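PDB 1XG2: pectinesterase 1 from Solanum lycopersicum, which hydrolyses the methyl esters of cell-wall pectin, releasing methanol and leaving free galacturonate units, and may prepare the walls of ripening fruit for softening by polygalacturonase. Local coordinates for residues Q141-S146 / V161-C166; F292-L297 / V309-G314; M119-R124 / G301-S306; S196-N201 / V230-Y235. All coordinates share one frame; numbering follows the deposited sequence. Where two conformers were deposited one is given.

Contacts 1 and 4 lie within the large parallel sheet of the beta-helix, each joining two neighbouring strands and the turns after them; strands 160-164 and 194-198, one from each, are themselves neighbours. Both are buried and backbone-bonded; contact 1 adds an aromatic stack, contact 4 a serine hydroxyl that bridges the turns. Contacts 2 and 3 lie farther out, where the C-terminal segments cover that sheet. Contact 3, also buried, rests a tryptophan against the start of strand 120-123 through CH-pi, sulfur-aromatic and apolar packing, whereas contact 2, partly exposed, ties helix 294-297 to the tail through one direct backbone bond and a water. Gln164 and Gln198 both bond to that tail.

Contact 1 (Q141-S146 / V161-C166); sequences QFYRDS and VVFQKC
The rings of Tyr143 and Phe163 lie alongside each other and point the same way, in an offset stack on the inner face of two adjacent coils of the right-handed parallel beta-helix. Their centroids are 4.6 Å apart and their planes 21° from parallel. Phe163 CE2 sits over one face of the tyrosine, toward its rim, while Val161 CG2 reaches Tyr143 CE1 at 3.5 Å. Both aromatic side chains turn CG away from their own carbonyl carbon (chi1 -67° and -64°), and with this shared torsion the two rings leave their strands in the same direction and can stack. Ile122 and Ile197 continue the row on the neighbouring strands.

Strands 141-144 and 161-164 run parallel in exact register. Val162 donates to Gln141 O and returns its own carbonyl to Tyr143 N, in a nearly straight bond of 2.9 Å; Gln164 N then reaches Tyr143 O at 2.8 Å.

On the other face, Phe142 presents its ring edge to the Gln164 amide, whose plane stands nearly upright to the ring's. The same amide oxygen, OE1, takes a weak bond from Arg144 NH1, while its NE2 is held by Val312 O and Gln198 OE1. The guanidinium also carries the CG of Lys165 over one face, and its NE forms a salt bridge with Asp145 OD2. Lys165 NZ finds its own carboxylate at Asp317, which probably eases its nearness to the arginine.

Past the strands both chains turn alike, and there Ser146 N points at the sulfur of Cys166, 3.6 Å from SG.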
loop_
_atom_site.group_PDB
_atom_site.type_symbol
_atom_site.label_atom_id
_atom_site.label_comp_id
_atom_site.label_asym_id
_atom_site.label_seq_id
_atom_site.Cartn_x
_atom_site.Cartn_y
_atom_site.Cartn_z
ATOM N N GLN A 141 5.879 5.190 0.532
ATOM C CA GLN A 141 5.330 5.993 -0.559
ATOM C C GLN A 141 5.049 7.424 -0.090
ATOM O O GLN A 141 4.667 7.653 1.053
ATOM C CB GLN A 141 4.041 5.362 -1.105
ATOM C CG GLN A 141 4.137 3.863 -1.366
ATOM C CD GLN A 141 2.857 3.223 -1.876
ATOM O OE1 GLN A 141 2.729 1.989 -1.851
ATOM N NE2 GLN A 141 1.933 4.026 -2.345
ATOM N N PHE A 142 5.244 8.365 -1.000
ATOM C CA PHE A 142 4.979 9.773 -0.773
ATOM C C PHE A 142 4.145 10.301 -1.930
ATOM O O PHE A 142 4.535 10.164 -3.105
ATOM C CB PHE A 142 6.297 10.533 -0.680
ATOM C CG PHE A 142 6.154 11.996 -0.357
ATOM C CD1 PHE A 142 5.568 12.418 0.823
ATOM C CD2 PHE A 142 6.641 12.956 -1.238
ATOM C CE1 PHE A 142 5.444 13.777 1.094
ATOM C CE2 PHE A 142 6.535 14.320 -0.951
ATOM C CZ PHE A 142 5.933 14.719 0.196
ATOM N N TYR A 143 3.018 10.909 -1.579
ATOM C CA TYR A 143 2.111 11.556 -2.508
ATOM C C TYR A 143 2.114 13.050 -2.221
ATOM O O TYR A 143 1.916 13.465 -1.089
ATOM C CB TYR A 143 0.687 11.006 -2.362
ATOM C CG TYR A 143 0.597 9.572 -2.806
ATOM C CD1 TYR A 143 1.098 8.539 -2.002
ATOM C CD2 TYR A 143 0.017 9.232 -4.016
ATOM C CE1 TYR A 143 1.027 7.214 -2.404
ATOM C CE2 TYR A 143 -0.047 7.895 -4.433
ATOM C CZ TYR A 143 0.480 6.901 -3.628
ATOM O OH TYR A 143 0.438 5.582 -4.034
ATOM N N ARG A 144 2.335 13.842 -3.257
ATOM C CA ARG A 144 2.495 15.279 -3.124
ATOM C C ARG A 144 1.757 16.001 -4.237
ATOM O O ARG A 144 1.850 15.622 -5.406
ATOM C CB ARG A 144 3.980 15.619 -3.168
ATOM C CG ARG A 144 4.323 17.094 -3.098
ATOM C CD ARG A 144 4.083 17.754 -1.742
ATOM N NE ARG A 144 4.237 19.203 -1.863
ATOM C CZ ARG A 144 4.673 20.018 -0.907
ATOM N NH1 ARG A 144 4.988 19.567 0.306
ATOM N NH2 ARG A 144 4.782 21.315 -1.167
ATOM N N ASP A 145 1.061 17.078 -3.866
ATOM C CA ASP A 145 0.419 17.975 -4.822
ATOM C C ASP A 145 -0.514 17.244 -5.796
ATOM O O ASP A 145 -0.619 17.616 -6.960
ATOM C CB ASP A 145 1.479 18.755 -5.601
ATOM C CG ASP A 145 2.223 19.770 -4.740
ATOM O OD1 ASP A 145 3.261 20.277 -5.211
ATOM O OD2 ASP A 145 1.853 20.121 -3.602
ATOM N N SER A 146 -1.182 16.197 -5.317
ATOM C CA SER A 146 -1.947 15.324 -6.198
ATOM C C SER A 146 -3.435 15.390 -5.862
ATOM O O SER A 146 -3.829 15.855 -4.797
ATOM C CB SER A 146 -1.417 13.886 -6.108
ATOM O OG SER A 146 -0.118 13.777 -6.687
ATOM N N VAL A 161 2.823 5.302 4.203
ATOM C CA VAL A 161 2.500 6.296 3.193
ATOM C C VAL A 161 2.081 7.632 3.801
ATOM O O VAL A 161 1.270 7.686 4.726
ATOM C CB VAL A 161 1.400 5.768 2.206
ATOM C CG1 VAL A 161 0.110 5.458 2.923
ATOM C CG2 VAL A 161 1.145 6.770 1.092
ATOM N N VAL A 162 2.663 8.702 3.266
ATOM C CA VAL A 162 2.256 10.068 3.578
ATOM C C VAL A 162 1.708 10.787 2.346
ATOM O O VAL A 162 2.342 10.804 1.283
ATOM C CB VAL A 162 3.439 10.859 4.145
ATOM C CG1 VAL A 162 3.045 12.304 4.424
ATOM C CG2 VAL A 162 3.938 10.177 5.414
ATOM N N PHE A 163 0.522 11.360 2.508
ATOM C CA PHE A 163 -0.097 12.269 1.548
ATOM C C PHE A 163 0.107 13.677 2.071
ATOM O O PHE A 163 -0.262 13.989 3.206
ATOM C CB PHE A 163 -1.592 11.982 1.396
ATOM C CG PHE A 163 -1.887 10.636 0.825
ATOM C CD1 PHE A 163 -1.908 9.518 1.641
ATOM C CD2 PHE A 163 -2.142 10.478 -0.535
ATOM C CE1 PHE A 163 -2.148 8.268 1.112
ATOM C CE2 PHE A 163 -2.389 9.231 -1.067
ATOM C CZ PHE A 163 -2.402 8.130 -0.246
ATOM N N GLN A 164 0.712 14.524 1.253
ATOM C CA GLN A 164 0.995 15.883 1.649
ATOM C C GLN A 164 0.539 16.854 0.582
ATOM O O GLN A 164 0.909 16.708 -0.571
ATOM C CB GLN A 164 2.492 16.026 1.877
ATOM C CG GLN A 164 2.856 16.927 2.992
ATOM C CD GLN A 164 4.344 16.912 3.250
ATOM O OE1 GLN A 164 5.118 17.330 2.391
ATOM N NE2 GLN A 164 4.750 16.413 4.412
ATOM N N LYS A 165 -0.247 17.855 0.976
ATOM C CA LYS A 165 -0.762 18.859 0.042
ATOM C C LYS A 165 -1.484 18.234 -1.162
ATOM O O LYS A 165 -1.352 18.684 -2.300
ATOM C CB LYS A 165 0.356 19.810 -0.402
ATOM C CG LYS A 165 1.115 20.437 0.758
ATOM C CD LYS A 165 0.827 21.903 0.939
ATOM C CE LYS A 165 1.550 22.482 2.179
ATOM N NZ LYS A 165 2.934 23.018 1.898
ATOM N N CYS A 166 -2.254 17.191 -0.878
ATOM C CA CYS A 166 -3.132 16.569 -1.858
ATOM C C CYS A 166 -4.566 16.987 -1.602
ATOM O O CYS A 166 -4.925 17.323 -0.481
ATOM C CB CYS A 166 -3.039 15.045 -1.768
ATOM S SG CYS A 166 -1.400 14.403 -2.213
#

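Contact 2 (F292-L297 / V309-G314); sequences FTVAKL and VAYVDG
Val294, in the first turn of helix 294-297, reaches into the C-terminal tail 309-314. Its CB lies 3.7 Å from Val312 O. From there the side chain forks: CG2 comes to 3.5 Å from that same carbonyl oxygen, while CG1, anti to the backbone N (chi1 162°), extends to Tyr311 CD2 at 4.1 Å. The valine and tyrosine side chains cross at about a right angle. Beneath the valine lie Phe142, Val162 and Gln164 of the large beta-helix sheet, and Leu304 flanks it, so this one residue joins helix, tail and sheet.

The residues beside it deal with the tail backbone. Ala295 N donates to Asp313 O at 3.2 Å, the donor lying in the carbonyl plane, and the alanine methyl rests against the aspartate carboxylate, with CB 3.3 Å from Asp313 OD2. Thr293 sets its methyl against the peptide of Gly314, Thr293 CG2 lying 3.8 Å from Gly314 O. Its hydroxyl OG1 bonds to Met290 O and, with Thr293 as N-cap, accepts a weak bond from Lys296 N.

A water finishes the join. It accepts from Val294 N at 2.9 Å and lies 2.8 Å from Gly314 O, to which it can donate. Gln198 NE2, from the sheet below, also bonds to that glycine oxygen. The first two N-H groups of the helix, those of Val294 and Ala295, are thus used on the tail, one through water and one directly; these backbone links work together with the buried valine to hold the tail on the beta-helix.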
loop_
_atom_site.group_PDB
_atom_site.type_symbol
_atom_site.label_atom_id
_atom_site.label_comp_id
_atom_site.label_asym_id
_atom_site.label_seq_id
_atom_site.Cartn_x
_atom_site.Cartn_y
_atom_site.Cartn_z
ATOM N N PHE A 292 3.947 10.070 12.560
ATOM C CA PHE A 292 3.243 10.031 11.283
ATOM C C PHE A 292 3.763 11.039 10.272
ATOM O O PHE A 292 3.182 11.202 9.211
ATOM C CB PHE A 292 1.738 10.140 11.544
ATOM C CG PHE A 292 1.247 9.067 12.482
ATOM C CD1 PHE A 292 1.034 7.771 12.022
ATOM C CD2 PHE A 292 1.109 9.320 13.833
ATOM C CE1 PHE A 292 0.629 6.759 12.885
ATOM C CE2 PHE A 292 0.709 8.320 14.706
ATOM C CZ PHE A 292 0.466 7.029 14.233
ATOM N N THR A 293 4.904 11.658 10.587
ATOM C CA THR A 293 5.549 12.611 9.686
ATOM C C THR A 293 6.381 11.877 8.657
ATOM O O THR A 293 6.658 10.683 8.776
ATOM C CB THR A 293 6.456 13.599 10.449
ATOM O OG1 THR A 293 7.441 12.877 11.198
ATOM C CG2 THR A 293 5.679 14.384 11.478
ATOM N N VAL A 294 6.773 12.599 7.629
ATOM C CA VAL A 294 7.619 12.053 6.571
ATOM C C VAL A 294 8.906 11.482 7.170
ATOM O O VAL A 294 9.352 10.398 6.797
ATOM C CB VAL A 294 7.945 13.127 5.551
ATOM C CG1 VAL A 294 9.152 12.757 4.695
ATOM C CG2 VAL A 294 6.741 13.416 4.690
ATOM N N ALA A 295 9.485 12.230 8.103
ATOM C CA ALA A 295 10.724 11.828 8.754
ATOM C C ALA A 295 10.596 10.471 9.459
ATOM O O ALA A 295 11.470 9.623 9.336
ATOM C CB ALA A 295 11.155 12.898 9.740
ATOM N N LYS A 296 9.504 10.254 10.178
ATOM C CA LYS A 296 9.397 9.068 11.023
ATOM C C LYS A 296 8.700 7.888 10.347
ATOM O O LYS A 296 9.087 6.745 10.562
ATOM C CB LYS A 296 8.672 9.405 12.328
ATOM C CG LYS A 296 9.349 10.484 13.156
ATOM C CD LYS A 296 10.729 10.066 13.638
ATOM C CE LYS A 296 11.449 11.239 14.314
ATOM N NZ LYS A 296 12.857 10.893 14.665
ATOM N N LEU A 297 7.657 8.146 9.565
ATOM C CA LEU A 297 6.848 7.054 9.015
ATOM C C LEU A 297 7.468 6.436 7.762
ATOM O O LEU A 297 7.406 5.228 7.572
ATOM C CB LEU A 297 5.420 7.519 8.733
ATOM C CG LEU A 297 4.444 6.448 8.212
ATOM C CD1 LEU A 297 4.204 5.358 9.246
ATOM C CD2 LEU A 297 3.133 7.093 7.822
ATOM N N VAL A 309 11.366 16.575 -5.568
ATOM C CA VAL A 309 10.021 16.941 -5.099
ATOM C C VAL A 309 10.051 17.766 -3.810
ATOM O O VAL A 309 10.941 17.597 -2.968
ATOM C CB VAL A 309 9.115 15.669 -4.875
ATOM C CG1 VAL A 309 9.477 14.954 -3.573
ATOM C CG2 VAL A 309 7.643 16.039 -4.867
ATOM N N ALA A 310 9.086 18.669 -3.649
ATOM C CA ALA A 310 8.934 19.366 -2.376
ATOM C C ALA A 310 8.364 18.439 -1.313
ATOM O O ALA A 310 7.468 17.625 -1.596
ATOM C CB ALA A 310 8.027 20.577 -2.528
ATOM N N TYR A 311 8.891 18.558 -0.098
ATOM C CA TYR A 311 8.292 17.903 1.063
ATOM C C TYR A 311 8.568 18.675 2.330
ATOM O O TYR A 311 9.587 19.364 2.446
ATOM C CB TYR A 311 8.784 16.444 1.222
ATOM C CG TYR A 311 10.268 16.300 1.514
ATOM C CD1 TYR A 311 11.220 16.429 0.505
ATOM C CD2 TYR A 311 10.719 16.043 2.802
ATOM C CE1 TYR A 311 12.584 16.293 0.769
ATOM C CE2 TYR A 311 12.071 15.918 3.074
ATOM C CZ TYR A 311 12.998 16.042 2.069
ATOM O OH TYR A 311 14.344 15.908 2.366
ATOM N N VAL A 312 7.632 18.567 3.263
ATOM C CA VAL A 312 7.807 19.003 4.628
ATOM C C VAL A 312 8.177 17.774 5.438
ATOM O O VAL A 312 7.462 16.773 5.435
ATOM C CB VAL A 312 6.519 19.649 5.173
ATOM C CG1 VAL A 312 6.601 19.889 6.681
ATOM C CG2 VAL A 312 6.229 20.946 4.415
ATOM N N ASP A 313 9.287 17.880 6.162
ATOM C CA ASP A 313 9.846 16.777 6.930
ATOM C C ASP A 313 9.126 16.481 8.255
ATOM O O ASP A 313 9.027 15.319 8.680
ATOM C CB ASP A 313 11.314 17.091 7.227
ATOM C CG ASP A 313 12.126 15.856 7.421
ATOM O OD1 ASP A 313 12.241 15.060 6.468
ATOM O OD2 ASP A 313 12.684 15.582 8.499
ATOM N N GLY A 314 8.663 17.539 8.912
ATOM C CA GLY A 314 8.092 17.465 10.243
ATOM C C GLY A 314 6.605 17.777 10.292
ATOM O O GLY A 314 5.890 17.542 9.318
HETATM O O HOH W 1 5.797 15.351 7.637
#

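Contact 3 (M119-R124 / G301-S306); sequences MSVINR and GSWLRS
Met119 lies across one face of the Trp303 indole, its backbone over the six-membered ring and its side chain running out over the five-membered one. The CA is the bump at one end: Met119 CA stands 3.4 Å from the centroid of the six-membered ring of Trp303 and only 11° off the normal, a close CH-pi contact. CB follows over the CD2-CE3 bond, 3.6 Å from Trp303 CD2, and CG passes above Trp303 CG. The sulfur ends the run obliquely, 4.2 Å from the five-ring centroid, in a Met-aromatic contact that also brings Met119 SD to 3.6 Å from Trp303 CB. With CG anti to the carbonyl carbon and chi2 extended at -177°, the methionine keeps to the indole surface until the bend at its last torsion carries the methyl off.

Met119 leads directly into strand 120-123 of the parallel beta-helix, and the indole comes from the short helix 301-304, one of the C-terminal segments laid against the outside of that sheet. The rim of the six-membered ring fits the notch that follows Met119: Ser120 O and Val121 CG2 both meet it at the edge, near its plane, the methyl 3.8 Å from Trp303 CZ3. Leu304 fills the other side of the indole, its CG over the face opposite Met119. From there its CD2 reaches round to Val121 CG2 at 3.7 Å, so the valine methyl is lodged between ring edge and leucine branch. Phe142, on the next strand, packs against both Trp303 and Leu304, while the indole N-H is taken up by Ile298 O.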
loop_
_atom_site.group_PDB
_atom_site.type_symbol
_atom_site.label_atom_id
_atom_site.label_comp_id
_atom_site.label_asym_id
_atom_site.label_seq_id
_atom_site.Cartn_x
_atom_site.Cartn_y
_atom_site.Cartn_z
ATOM N N MET A 119 10.171 3.638 -1.702
ATOM C CA MET A 119 10.721 4.959 -1.987
ATOM C C MET A 119 10.186 5.522 -3.307
ATOM O O MET A 119 10.924 6.022 -4.145
ATOM C CB MET A 119 12.243 4.838 -2.052
ATOM C CG MET A 119 12.846 4.313 -0.747
ATOM S SD MET A 119 14.642 4.261 -0.797
ATOM C CE MET A 119 14.819 2.694 -1.664
ATOM N N SER A 120 8.871 5.412 -3.439
ATOM C CA SER A 120 8.161 5.921 -4.602
ATOM C C SER A 120 7.529 7.286 -4.316
ATOM O O SER A 120 7.132 7.585 -3.183
ATOM C CB SER A 120 7.097 4.912 -5.042
ATOM O OG SER A 120 6.275 4.551 -3.941
ATOM N N VAL A 121 7.449 8.112 -5.358
ATOM C CA VAL A 121 6.862 9.435 -5.272
ATOM C C VAL A 121 5.806 9.578 -6.353
ATOM O O VAL A 121 6.053 9.252 -7.520
ATOM C CB VAL A 121 7.915 10.546 -5.496
ATOM C CG1 VAL A 121 7.242 11.945 -5.423
ATOM C CG2 VAL A 121 9.014 10.432 -4.482
ATOM N N ILE A 122 4.631 10.049 -5.953
ATOM C CA ILE A 122 3.552 10.379 -6.869
ATOM C C ILE A 122 3.355 11.898 -6.719
ATOM O O ILE A 122 2.881 12.372 -5.695
ATOM C CB ILE A 122 2.287 9.546 -6.525
ATOM C CG1 ILE A 122 2.549 8.055 -6.772
ATOM C CG2 ILE A 122 1.102 9.948 -7.383
ATOM C CD1 ILE A 122 3.377 7.363 -5.710
ATOM N N ASN A 123 3.723 12.644 -7.758
ATOM C CA ASN A 123 3.802 14.092 -7.732
ATOM C C ASN A 123 2.926 14.706 -8.821
ATOM O O ASN A 123 3.097 14.402 -9.985
ATOM C CB ASN A 123 5.255 14.490 -7.978
ATOM C CG ASN A 123 5.514 15.981 -7.774
ATOM O OD1 ASN A 123 6.360 16.584 -8.431
ATOM N ND2 ASN A 123 4.744 16.585 -6.874
ATOM N N ARG A 124 2.007 15.570 -8.429
ATOM C CA ARG A 124 1.153 16.298 -9.362
ATOM C C ARG A 124 0.402 15.332 -10.286
ATOM O O ARG A 124 0.397 15.509 -11.504
ATOM C CB ARG A 124 1.972 17.292 -10.188
ATOM C CG ARG A 124 2.631 18.390 -9.351
ATOM C CD ARG A 124 3.134 19.567 -10.181
ATOM N NE ARG A 124 4.077 19.164 -11.219
ATOM C CZ ARG A 124 5.408 19.213 -11.117
ATOM N NH1 ARG A 124 6.011 19.668 -10.026
ATOM N NH2 ARG A 124 6.148 18.823 -12.139
ATOM N N GLY A 301 13.644 11.732 4.116
ATOM C CA GLY A 301 14.792 12.495 3.667
ATOM C C GLY A 301 15.861 11.638 3.008
ATOM O O GLY A 301 16.412 12.032 1.967
ATOM N N SER A 302 16.125 10.464 3.591
ATOM C CA SER A 302 17.146 9.540 3.081
ATOM C C SER A 302 16.958 9.188 1.620
ATOM O O SER A 302 17.876 8.668 0.981
ATOM C CB SER A 302 17.204 8.265 3.943
ATOM O OG SER A 302 16.004 7.497 3.875
ATOM N N TRP A 303 15.766 9.441 1.088
ATOM C CA TRP A 303 15.502 9.224 -0.319
ATOM C C TRP A 303 14.698 10.329 -1.022
ATOM O O TRP A 303 14.708 10.388 -2.232
ATOM C CB TRP A 303 14.810 7.870 -0.534
ATOM C CG TRP A 303 13.553 7.673 0.251
ATOM C CD1 TRP A 303 13.463 7.254 1.539
ATOM C CD2 TRP A 303 12.206 7.875 -0.199
ATOM N NE1 TRP A 303 12.150 7.182 1.926
ATOM C CE2 TRP A 303 11.353 7.550 0.875
ATOM C CE3 TRP A 303 11.630 8.288 -1.409
ATOM C CZ2 TRP A 303 9.956 7.633 0.783
ATOM C CZ3 TRP A 303 10.241 8.364 -1.503
ATOM C CH2 TRP A 303 9.423 8.043 -0.416
ATOM N N LEU A 304 13.991 11.190 -0.309
ATOM C CA LEU A 304 13.174 12.184 -1.008
ATOM C C LEU A 304 14.026 13.274 -1.618
ATOM O O LEU A 304 13.717 13.760 -2.708
ATOM C CB LEU A 304 12.147 12.816 -0.095
ATOM C CG LEU A 304 10.859 12.018 0.030
ATOM C CD1 LEU A 304 9.963 12.668 1.082
ATOM C CD2 LEU A 304 10.145 11.873 -1.315
ATOM N N ARG A 305 15.114 13.648 -0.936
ATOM C CA ARG A 305 15.895 14.797 -1.394
ATOM C C ARG A 305 16.434 14.601 -2.811
ATOM O O ARG A 305 16.503 15.570 -3.570
ATOM C CB ARG A 305 16.992 15.222 -0.385
ATOM C CG ARG A 305 18.063 14.119 -0.152
ATOM C CD ARG A 305 19.320 14.550 0.631
ATOM N NE ARG A 305 19.195 14.385 2.086
ATOM C CZ ARG A 305 19.407 13.256 2.768
ATOM N NH1 ARG A 305 19.767 12.128 2.160
ATOM N NH2 ARG A 305 19.261 13.262 4.091
ATOM N N SER A 306 16.760 13.369 -3.211
ATOM C CA SER A 306 17.304 13.166 -4.557
ATOM C C SER A 306 16.264 13.148 -5.665
ATOM O O SER A 306 16.625 13.103 -6.833
ATOM C CB SER A 306 18.168 11.902 -4.636
ATOM O OG SER A 306 19.135 11.926 -3.595
#

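Contact 4 (S196-N201 / V230-Y235); sequences SIQFCN and VVMESY
Ile197 uses both of its backbone polar groups on the next strand: its N donates to Val230 O at 2.9 Å, and its O accepts from Met232 N at 2.8 Å in an almost straight bond. Side chains pair in register beside this backbone. Ile197 CD1 meets Val231 CG2, and the extended Met232 chain, starting with CG between its own N and carbonyl carbon (chi1 59°), carries CE up to Gln198 NE2 and Ser196 OG. Those polar groups are satisfied by others: Ser196 OG by Phe292 O, and the Gln198 amide by Gln164 through OE1 and Gly314 O through NE2.

Where the strands end, Met232 O is gripped twice, in its plane by Phe199 N and from above it by the hydroxyl of Ser234, 2.9 Å away at OG. That hydroxyl in turn accepts from Cys200 N at 3.1 Å, standing in for a backbone carbonyl through the turn. Regular pairing resumes with Tyr235 N on Cys200 O at 3.0 Å. At the turn itself, the Phe199 ring lies alongside Glu233, with CE2 3.5 Å from Glu233 CB, and Gln198 CG covers one of its faces.

Parallel strands in register, followed by matching turns that lead into a second parallel sheet, are the signature of stacked coils in the right-handed beta-helix of pectinesterases.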
loop_
_atom_site.group_PDB
_atom_site.type_symbol
_atom_site.label_atom_id
_atom_site.label_comp_id
_atom_site.label_asym_id
_atom_site.label_seq_id
_atom_site.Cartn_x
_atom_site.Cartn_y
_atom_site.Cartn_z
ATOM N N SER A 196 -0.848 8.319 6.581
ATOM C CA SER A 196 -0.791 9.634 7.192
ATOM C C SER A 196 -1.204 10.654 6.137
ATOM O O SER A 196 -0.674 10.657 5.034
ATOM C CB SER A 196 0.629 9.915 7.672
ATOM O OG SER A 196 0.771 11.259 8.095
ATOM N N ILE A 197 -2.165 11.503 6.481
ATOM C CA ILE A 197 -2.675 12.529 5.592
ATOM C C ILE A 197 -2.393 13.869 6.275
ATOM O O ILE A 197 -2.890 14.116 7.370
ATOM C CB ILE A 197 -4.186 12.314 5.374
ATOM C CG1 ILE A 197 -4.422 11.058 4.532
ATOM C CG2 ILE A 197 -4.868 13.538 4.707
ATOM C CD1 ILE A 197 -5.838 10.510 4.675
ATOM N N GLN A 198 -1.611 14.712 5.619
ATOM C CA GLN A 198 -1.061 15.929 6.223
ATOM C C GLN A 198 -1.126 17.108 5.271
ATOM O O GLN A 198 -0.697 17.000 4.136
ATOM C CB GLN A 198 0.407 15.676 6.588
ATOM C CG GLN A 198 1.018 16.709 7.499
ATOM C CD GLN A 198 2.509 16.472 7.736
ATOM O OE1 GLN A 198 3.196 15.883 6.891
ATOM N NE2 GLN A 198 3.012 16.952 8.876
ATOM N N PHE A 199 -1.631 18.246 5.745
ATOM C CA PHE A 199 -1.764 19.455 4.916
ATOM C C PHE A 199 -2.573 19.195 3.644
ATOM O O PHE A 199 -2.297 19.772 2.597
ATOM C CB PHE A 199 -0.408 20.037 4.513
ATOM C CG PHE A 199 0.610 20.049 5.608
ATOM C CD1 PHE A 199 1.901 19.612 5.358
ATOM C CD2 PHE A 199 0.303 20.526 6.870
ATOM C CE1 PHE A 199 2.859 19.620 6.361
ATOM C CE2 PHE A 199 1.261 20.536 7.880
ATOM C CZ PHE A 199 2.541 20.090 7.618
ATOM N N CYS A 200 -3.586 18.349 3.759
ATOM C CA CYS A 200 -4.421 17.984 2.638
ATOM C C CYS A 200 -5.761 18.710 2.714
ATOM O O CYS A 200 -6.118 19.308 3.733
ATOM C CB CYS A 200 -4.640 16.468 2.632
ATOM S SG CYS A 200 -3.171 15.543 2.084
ATOM N N ASN A 201 -6.479 18.642 1.604
ATOM C CA ASN A 201 -7.829 19.148 1.482
ATOM C C ASN A 201 -8.734 17.954 1.316
ATOM O O ASN A 201 -8.647 17.293 0.299
ATOM C CB ASN A 201 -7.879 19.976 0.201
ATOM C CG ASN A 201 -8.604 21.276 0.360
ATOM O OD1 ASN A 201 -8.525 21.920 1.401
ATOM N ND2 ASN A 201 -9.279 21.711 -0.720
ATOM N N VAL A 230 -3.879 8.431 10.392
ATOM C CA VAL A 230 -3.907 9.723 11.050
ATOM C C VAL A 230 -4.105 10.809 10.025
ATOM O O VAL A 230 -3.490 10.801 8.947
ATOM C CB VAL A 230 -2.627 9.996 11.843
ATOM C CG1 VAL A 230 -2.608 11.422 12.365
ATOM C CG2 VAL A 230 -2.516 9.023 12.980
ATOM N N VAL A 231 -4.996 11.733 10.362
ATOM C CA VAL A 231 -5.298 12.866 9.515
ATOM C C VAL A 231 -4.910 14.103 10.323
ATOM O O VAL A 231 -5.468 14.325 11.389
ATOM C CB VAL A 231 -6.788 12.929 9.171
ATOM C CG1 VAL A 231 -7.086 14.198 8.367
ATOM C CG2 VAL A 231 -7.223 11.670 8.408
ATOM N N MET A 232 -3.945 14.876 9.840
ATOM C CA MET A 232 -3.459 16.027 10.607
ATOM C C MET A 232 -3.176 17.279 9.798
ATOM O O MET A 232 -2.857 17.221 8.617
ATOM C CB MET A 232 -2.240 15.630 11.447
ATOM C CG MET A 232 -1.059 15.112 10.723
ATOM S SD MET A 232 0.121 14.298 11.887
ATOM C CE MET A 232 1.408 13.991 10.744
ATOM N N GLU A 233 -3.320 18.429 10.458
ATOM C CA GLU A 233 -3.116 19.725 9.844
ATOM C C GLU A 233 -3.783 19.836 8.481
ATOM O O GLU A 233 -3.227 20.410 7.548
ATOM C CB GLU A 233 -1.619 20.046 9.752
ATOM C CG GLU A 233 -0.958 20.245 11.109
ATOM C CD GLU A 233 -1.189 21.638 11.723
ATOM O OE1 GLU A 233 -1.797 22.538 11.075
ATOM O OE2 GLU A 233 -0.754 21.834 12.884
ATOM N N SER A 234 -4.987 19.290 8.384
ATOM C CA SER A 234 -5.717 19.238 7.127
ATOM C C SER A 234 -7.062 19.945 7.236
ATOM O O SER A 234 -7.611 20.127 8.332
ATOM C CB SER A 234 -5.949 17.784 6.699
ATOM O OG SER A 234 -4.731 17.122 6.405
ATOM N N TYR A 235 -7.568 20.355 6.080
ATOM C CA TYR A 235 -8.895 20.925 5.965
ATOM C C TYR A 235 -9.870 19.802 5.705
ATOM O O TYR A 235 -9.687 19.015 4.777
ATOM C CB TYR A 235 -8.951 21.946 4.837
ATOM C CG TYR A 235 -10.345 22.477 4.563
ATOM C CD1 TYR A 235 -10.785 23.665 5.155
ATOM C CD2 TYR A 235 -11.225 21.804 3.707
ATOM C CE1 TYR A 235 -12.067 24.159 4.914
ATOM C CE2 TYR A 235 -12.514 22.295 3.463
ATOM C CZ TYR A 235 -12.915 23.479 4.063
ATOM O OH TYR A 235 -14.176 23.972 3.831
#